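Local structure of putative metalloprotease II (Bacteroides fragilis, 4ON1) at residues Lys59-Arg71 / Ile235-Lys247. The protein probably acts as a zinc-dependent metalloendopeptidase of the fragilysin type, made with an N-terminal prodomain joined to a matrixin-like catalytic domain. Residues are numbered along the deposited sequence; the frame is centred on the assembly and turned at random.
Sequences KAIHGVEIEESNR and IDSGFITVKYTIK
Glu65 and Tyr244 sit at the middle of a parallel strand pair, 64-68 beside 240-247, where Tyr244 N donates to Glu65 O at 2.8 Å. Four more backbone bonds alternate along the ladder, from Val242 N to Gly63 O through to Ile246 N to Glu67 O. Beyond it, where strand 64-68 gives way to the turn, two waters take over: one links Ser69 N to Ile246 O, the other joins that carbonyl to Glu67 OE2.

On one face, Val64 CG1, anti to its own carbonyl carbon (chi1 -71°), reaches Ile235 CD1 at 3.9 Å and lies near the edge of the Tyr244 ring. Ile66 CG1 meets that ring obliquely, 3.9 Å from Tyr244 CD2, while its CG2 touches Ile246 CD1. Val242 CG1 lies over one ring face, toward the rim. Helix 217-230 backs this layer, and its Thr228 hydrogen-bonds the Tyr244 hydroxyl.

The other face is polar. Glu65 and Lys243 run extended side by side, but OE2 and NZ stay 4.0 Å apart, too far for a salt bridge; a water bridges NZ to OE1 instead. Glu67 OE1 rests 3.8 Å from the CG2 methyl of Thr245, and the Thr245 hydroxyl is hydrogen-bonded to Glu204.

Strand 201-209 flanks the far edge of 240-247, so this parallel pairing extends the catalytic domain's sheet with a strand from the fragilysin-type N-terminal domain, away from the zinc site.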
loop_
_atom_site.group_PDB
_atom_site.type_symbol
_atom_site.label_atom_id
_atom_site.label_comp_id
_atom_site.label_asym_id
_atom_site.label_seq_id
_atom_site.Cartn_x
_atom_site.Cartn_y
_atom_site.Cartn_z
ATOM N N LYS A 59 -13.746 -8.484 8.135
ATOM C CA LYS A 59 -13.162 -9.802 8.321
ATOM C C LYS A 59 -11.738 -9.809 7.810
ATOM O O LYS A 59 -11.323 -8.913 7.063
ATOM C CB LYS A 59 -13.967 -10.888 7.610
ATOM C CG LYS A 59 -13.978 -10.761 6.113
ATOM C CD LYS A 59 -14.703 -11.938 5.469
ATOM C CE LYS A 59 -16.100 -12.117 6.040
ATOM N NZ LYS A 59 -16.867 -13.185 5.332
ATOM N N ALA A 60 -10.988 -10.817 8.235
ATOM C CA ALA A 60 -9.618 -10.994 7.783
ATOM C C ALA A 60 -9.587 -11.283 6.287
ATOM O O ALA A 60 -10.475 -11.948 5.760
ATOM C CB ALA A 60 -8.951 -12.120 8.555
ATOM N N ILE A 61 -8.562 -10.781 5.609
ATOM C CA ILE A 61 -8.384 -11.030 4.177
ATOM C C ILE A 61 -7.532 -12.267 3.961
ATOM O O ILE A 61 -6.432 -12.372 4.510
ATOM C CB ILE A 61 -7.715 -9.844 3.463
ATOM C CG1 ILE A 61 -8.582 -8.592 3.597
ATOM C CG2 ILE A 61 -7.476 -10.173 1.987
ATOM C CD1 ILE A 61 -7.983 -7.373 2.933
ATOM N N HIS A 62 -8.034 -13.200 3.160
ATOM C CA HIS A 62 -7.310 -14.441 2.888
ATOM C C HIS A 62 -6.642 -14.401 1.511
ATOM O O HIS A 62 -6.998 -13.582 0.669
ATOM C CB HIS A 62 -8.271 -15.628 2.989
ATOM C CG HIS A 62 -8.995 -15.697 4.297
ATOM N ND1 HIS A 62 -8.354 -15.928 5.496
ATOM C CD2 HIS A 62 -10.307 -15.541 4.598
ATOM C CE1 HIS A 62 -9.240 -15.920 6.477
ATOM N NE2 HIS A 62 -10.433 -15.687 5.959
ATOM N N GLY A 63 -5.651 -15.259 1.293
ATOM C CA GLY A 63 -4.956 -15.289 0.018
ATOM C C GLY A 63 -3.747 -14.368 -0.013
ATOM O O GLY A 63 -3.062 -14.273 -1.036
ATOM N N VAL A 64 -3.491 -13.670 1.093
ATOM C CA VAL A 64 -2.335 -12.782 1.167
ATOM C C VAL A 64 -1.538 -12.994 2.442
ATOM O O VAL A 64 -2.094 -13.243 3.507
ATOM C CB VAL A 64 -2.728 -11.289 1.078
ATOM C CG1 VAL A 64 -3.193 -10.956 -0.326
ATOM C CG2 VAL A 64 -3.804 -10.963 2.088
ATOM N N GLU A 65 -0.222 -12.889 2.307
ATOM C CA GLU A 65 0.704 -13.022 3.422
ATOM C C GLU A 65 1.662 -11.836 3.401
ATOM O O GLU A 65 2.170 -11.460 2.343
ATOM C CB GLU A 65 1.464 -14.358 3.327
ATOM C CG GLU A 65 2.558 -14.564 4.373
ATOM C CD GLU A 65 3.327 -15.870 4.177
ATOM O OE1 GLU A 65 2.871 -16.725 3.382
ATOM O OE2 GLU A 65 4.392 -16.039 4.812
ATOM N N ILE A 66 1.879 -11.227 4.560
ATOM C CA ILE A 66 2.819 -10.120 4.680
ATOM C C ILE A 66 3.860 -10.426 5.751
ATOM O O ILE A 66 3.520 -10.804 6.876
ATOM C CB ILE A 66 2.113 -8.794 5.035
ATOM C CG1 ILE A 66 0.981 -8.497 4.042
ATOM C CG2 ILE A 66 3.120 -7.644 5.094
ATOM C CD1 ILE A 66 0.122 -7.312 4.453
ATOM N N GLU A 67 5.128 -10.279 5.392
ATOM C CA GLU A 67 6.214 -10.465 6.343
ATOM C C GLU A 67 6.926 -9.144 6.559
ATOM O O GLU A 67 7.425 -8.533 5.614
ATOM C CB GLU A 67 7.191 -11.528 5.851
ATOM C CG GLU A 67 8.454 -11.642 6.681
ATOM C CD GLU A 67 9.566 -12.372 5.944
ATOM O OE1 GLU A 67 9.259 -13.157 5.018
ATOM O OE2 GLU A 67 10.749 -12.144 6.278
ATOM N N GLU A 68 6.933 -8.703 7.811
ATOM C CA GLU A 68 7.516 -7.433 8.219
ATOM C C GLU A 68 8.378 -7.669 9.463
ATOM O O GLU A 68 7.874 -8.131 10.493
ATOM C CB GLU A 68 6.402 -6.421 8.502
ATOM C CG GLU A 68 6.827 -5.084 9.075
ATOM C CD GLU A 68 5.633 -4.307 9.617
ATOM O OE1 GLU A 68 4.928 -3.649 8.815
ATOM O OE2 GLU A 68 5.380 -4.379 10.846
ATOM N N SER A 69 9.675 -7.395 9.357
ATOM C CA SER A 69 10.617 -7.709 10.437
ATOM C C SER A 69 10.483 -9.155 10.892
ATOM O O SER A 69 10.438 -9.434 12.095
ATOM C CB SER A 69 10.400 -6.779 11.632
ATOM O OG SER A 69 10.587 -5.425 11.258
ATOM N N ASN A 70 10.395 -10.060 9.921
ATOM C CA ASN A 70 10.179 -11.485 10.167
ATOM C C ASN A 70 8.945 -11.777 11.016
ATOM O O ASN A 70 8.922 -12.763 11.755
ATOM C CB ASN A 70 11.405 -12.098 10.841
ATOM C CG ASN A 70 12.676 -11.835 10.068
ATOM O OD1 ASN A 70 12.875 -12.366 8.974
ATOM N ND2 ASN A 70 13.550 -11.013 10.639
ATOM N N ARG A 71 7.926 -10.928 10.910
ATOM C CA ARG A 71 6.676 -11.154 11.633
ATOM C C ARG A 71 5.494 -10.956 10.695
ATOM O O ARG A 71 5.560 -10.129 9.787
ATOM C CB ARG A 71 6.543 -10.207 12.821
ATOM C CG ARG A 71 7.593 -10.368 13.921
ATOM C CD ARG A 71 7.451 -11.669 14.682
ATOM N NE ARG A 71 8.417 -11.743 15.779
ATOM C CZ ARG A 71 9.603 -12.336 15.700
ATOM N NH1 ARG A 71 9.997 -12.886 14.560
ATOM N NH2 ARG A 71 10.405 -12.355 16.757
ATOM N N ILE A 235 -7.113 -13.062 -6.984
ATOM C CA ILE A 235 -6.956 -13.802 -5.729
ATOM C C ILE A 235 -8.216 -14.583 -5.353
ATOM O O ILE A 235 -8.141 -15.763 -5.012
ATOM C CB ILE A 235 -6.599 -12.856 -4.561
ATOM C CG1 ILE A 235 -5.274 -12.134 -4.829
ATOM C CG2 ILE A 235 -6.537 -13.629 -3.246
ATOM C CD1 ILE A 235 -4.946 -11.039 -3.812
ATOM N N ASP A 236 -9.374 -13.927 -5.425
ATOM C CA ASP A 236 -10.646 -14.572 -5.080
ATOM C C ASP A 236 -10.996 -15.707 -6.035
ATOM O O ASP A 236 -11.674 -16.665 -5.668
ATOM C CB ASP A 236 -11.795 -13.557 -5.078
ATOM C CG ASP A 236 -11.796 -12.677 -3.849
ATOM O OD1 ASP A 236 -10.984 -12.933 -2.935
ATOM O OD2 ASP A 236 -12.631 -11.745 -3.792
ATOM N N SER A 237 -10.555 -15.572 -7.277
ATOM C CA SER A 237 -10.822 -16.574 -8.296
ATOM C C SER A 237 -9.852 -17.744 -8.195
ATOM O O SER A 237 -9.994 -18.738 -8.903
ATOM C CB SER A 237 -10.730 -15.938 -9.679
ATOM O OG SER A 237 -9.477 -15.287 -9.832
ATOM N N GLY A 238 -8.850 -17.609 -7.331
ATOM C CA GLY A 238 -7.899 -18.682 -7.123
ATOM C C GLY A 238 -6.795 -18.763 -8.158
ATOM O O GLY A 238 -6.115 -19.777 -8.249
ATOM N N PHE A 239 -6.601 -17.705 -8.937
ATOM C CA PHE A 239 -5.498 -17.697 -9.897
ATOM C C PHE A 239 -4.143 -17.527 -9.203
ATOM O O PHE A 239 -3.164 -18.176 -9.568
ATOM C CB PHE A 239 -5.693 -16.599 -10.938
ATOM C CG PHE A 239 -6.775 -16.902 -11.937
ATOM C CD1 PHE A 239 -7.702 -15.934 -12.289
ATOM C CD2 PHE A 239 -6.855 -18.153 -12.532
ATOM C CE1 PHE A 239 -8.705 -16.211 -13.213
ATOM C CE2 PHE A 239 -7.850 -18.437 -13.459
ATOM C CZ PHE A 239 -8.776 -17.460 -13.799
ATOM N N ILE A 240 -4.085 -16.646 -8.209
ATOM C CA ILE A 240 -2.845 -16.423 -7.480
ATOM C C ILE A 240 -3.086 -16.298 -5.982
ATOM O O ILE A 240 -4.208 -16.057 -5.544
ATOM C CB ILE A 240 -2.113 -15.137 -7.943
ATOM C CG1 ILE A 240 -2.866 -13.897 -7.455
ATOM C CG2 ILE A 240 -1.912 -15.125 -9.460
ATOM C CD1 ILE A 240 -2.305 -12.574 -7.986
ATOM N N THR A 241 -2.024 -16.498 -5.209
ATOM C CA THR A 241 -1.954 -16.010 -3.843
ATOM C C THR A 241 -0.799 -15.027 -3.847
ATOM O O THR A 241 0.119 -15.151 -4.659
ATOM C CB THR A 241 -1.708 -17.126 -2.806
ATOM O OG1 THR A 241 -0.481 -17.797 -3.119
ATOM C CG2 THR A 241 -2.860 -18.125 -2.805
ATOM N N VAL A 242 -0.836 -14.047 -2.954
ATOM C CA VAL A 242 0.172 -13.007 -2.985
ATOM C C VAL A 242 0.920 -12.966 -1.664
ATOM O O VAL A 242 0.335 -13.095 -0.591
ATOM C CB VAL A 242 -0.440 -11.628 -3.281
ATOM C CG1 VAL A 242 0.650 -10.593 -3.365
ATOM C CG2 VAL A 242 -1.199 -11.665 -4.602
ATOM N N LYS A 243 2.235 -12.842 -1.762
ATOM C CA LYS A 243 3.081 -12.707 -0.594
ATOM C C LYS A 243 3.860 -11.408 -0.729
ATOM O O LYS A 243 4.406 -11.116 -1.792
ATOM C CB LYS A 243 4.009 -13.918 -0.461
ATOM C CG LYS A 243 4.923 -13.894 0.754
ATOM C CD LYS A 243 5.816 -15.133 0.769
ATOM C CE LYS A 243 6.711 -15.163 2.001
ATOM N NZ LYS A 243 7.418 -16.472 2.156
ATOM N N TYR A 244 3.882 -10.618 0.338
ATOM C CA TYR A 244 4.667 -9.386 0.358
ATOM C C TYR A 244 5.778 -9.503 1.389
ATOM O O TYR A 244 5.511 -9.649 2.577
ATOM C CB TYR A 244 3.794 -8.173 0.684
ATOM C CG TYR A 244 2.574 -8.006 -0.195
ATOM C CD1 TYR A 244 2.631 -7.244 -1.351
ATOM C CD2 TYR A 244 1.363 -8.599 0.141
ATOM C CE1 TYR A 244 1.508 -7.080 -2.163
ATOM C CE2 TYR A 244 0.239 -8.437 -0.656
ATOM C CZ TYR A 244 0.319 -7.673 -1.805
ATOM O OH TYR A 244 -0.799 -7.509 -2.599
ATOM N N THR A 245 7.023 -9.460 0.932
ATOM C CA THR A 245 8.163 -9.584 1.834
ATOM C C THR A 245 8.869 -8.245 1.954
ATOM O O THR A 245 9.421 -7.732 0.986
ATOM C CB THR A 245 9.139 -10.671 1.355
ATOM O OG1 THR A 245 8.462 -11.930 1.383
ATOM C CG2 THR A 245 10.367 -10.740 2.262
ATOM N N ILE A 246 8.797 -7.656 3.140
ATOM C CA ILE A 246 9.368 -6.337 3.374
ATOM C C ILE A 246 10.739 -6.447 4.023
ATOM O O ILE A 246 10.868 -6.997 5.117
ATOM C CB ILE A 246 8.446 -5.479 4.279
ATOM C CG1 ILE A 246 7.053 -5.339 3.659
ATOM C CG2 ILE A 246 9.064 -4.098 4.531
ATOM C CD1 ILE A 246 5.975 -4.941 4.682
ATOM N N LYS A 247 11.756 -5.908 3.357
ATOM C CA LYS A 247 13.131 -6.002 3.858
ATOM C C LYS A 247 13.825 -4.656 3.913
ATOM O O LYS A 247 13.603 -3.804 3.053
ATOM C CB LYS A 247 13.965 -6.940 2.980
ATOM C CG LYS A 247 13.397 -8.328 2.803
ATOM C CD LYS A 247 14.283 -9.157 1.872
ATOM C CE LYS A 247 15.641 -9.438 2.499
ATOM N NZ LYS A 247 15.522 -10.149 3.805
HETATM O O HOH W 1 -8.795 -11.747 -1.248
HETATM O O HOH W 2 5.427 -18.679 2.747
HETATM O O HOH W 3 10.713 -9.442 6.810
HETATM O O HOH W 4 11.090 -5.984 7.591
#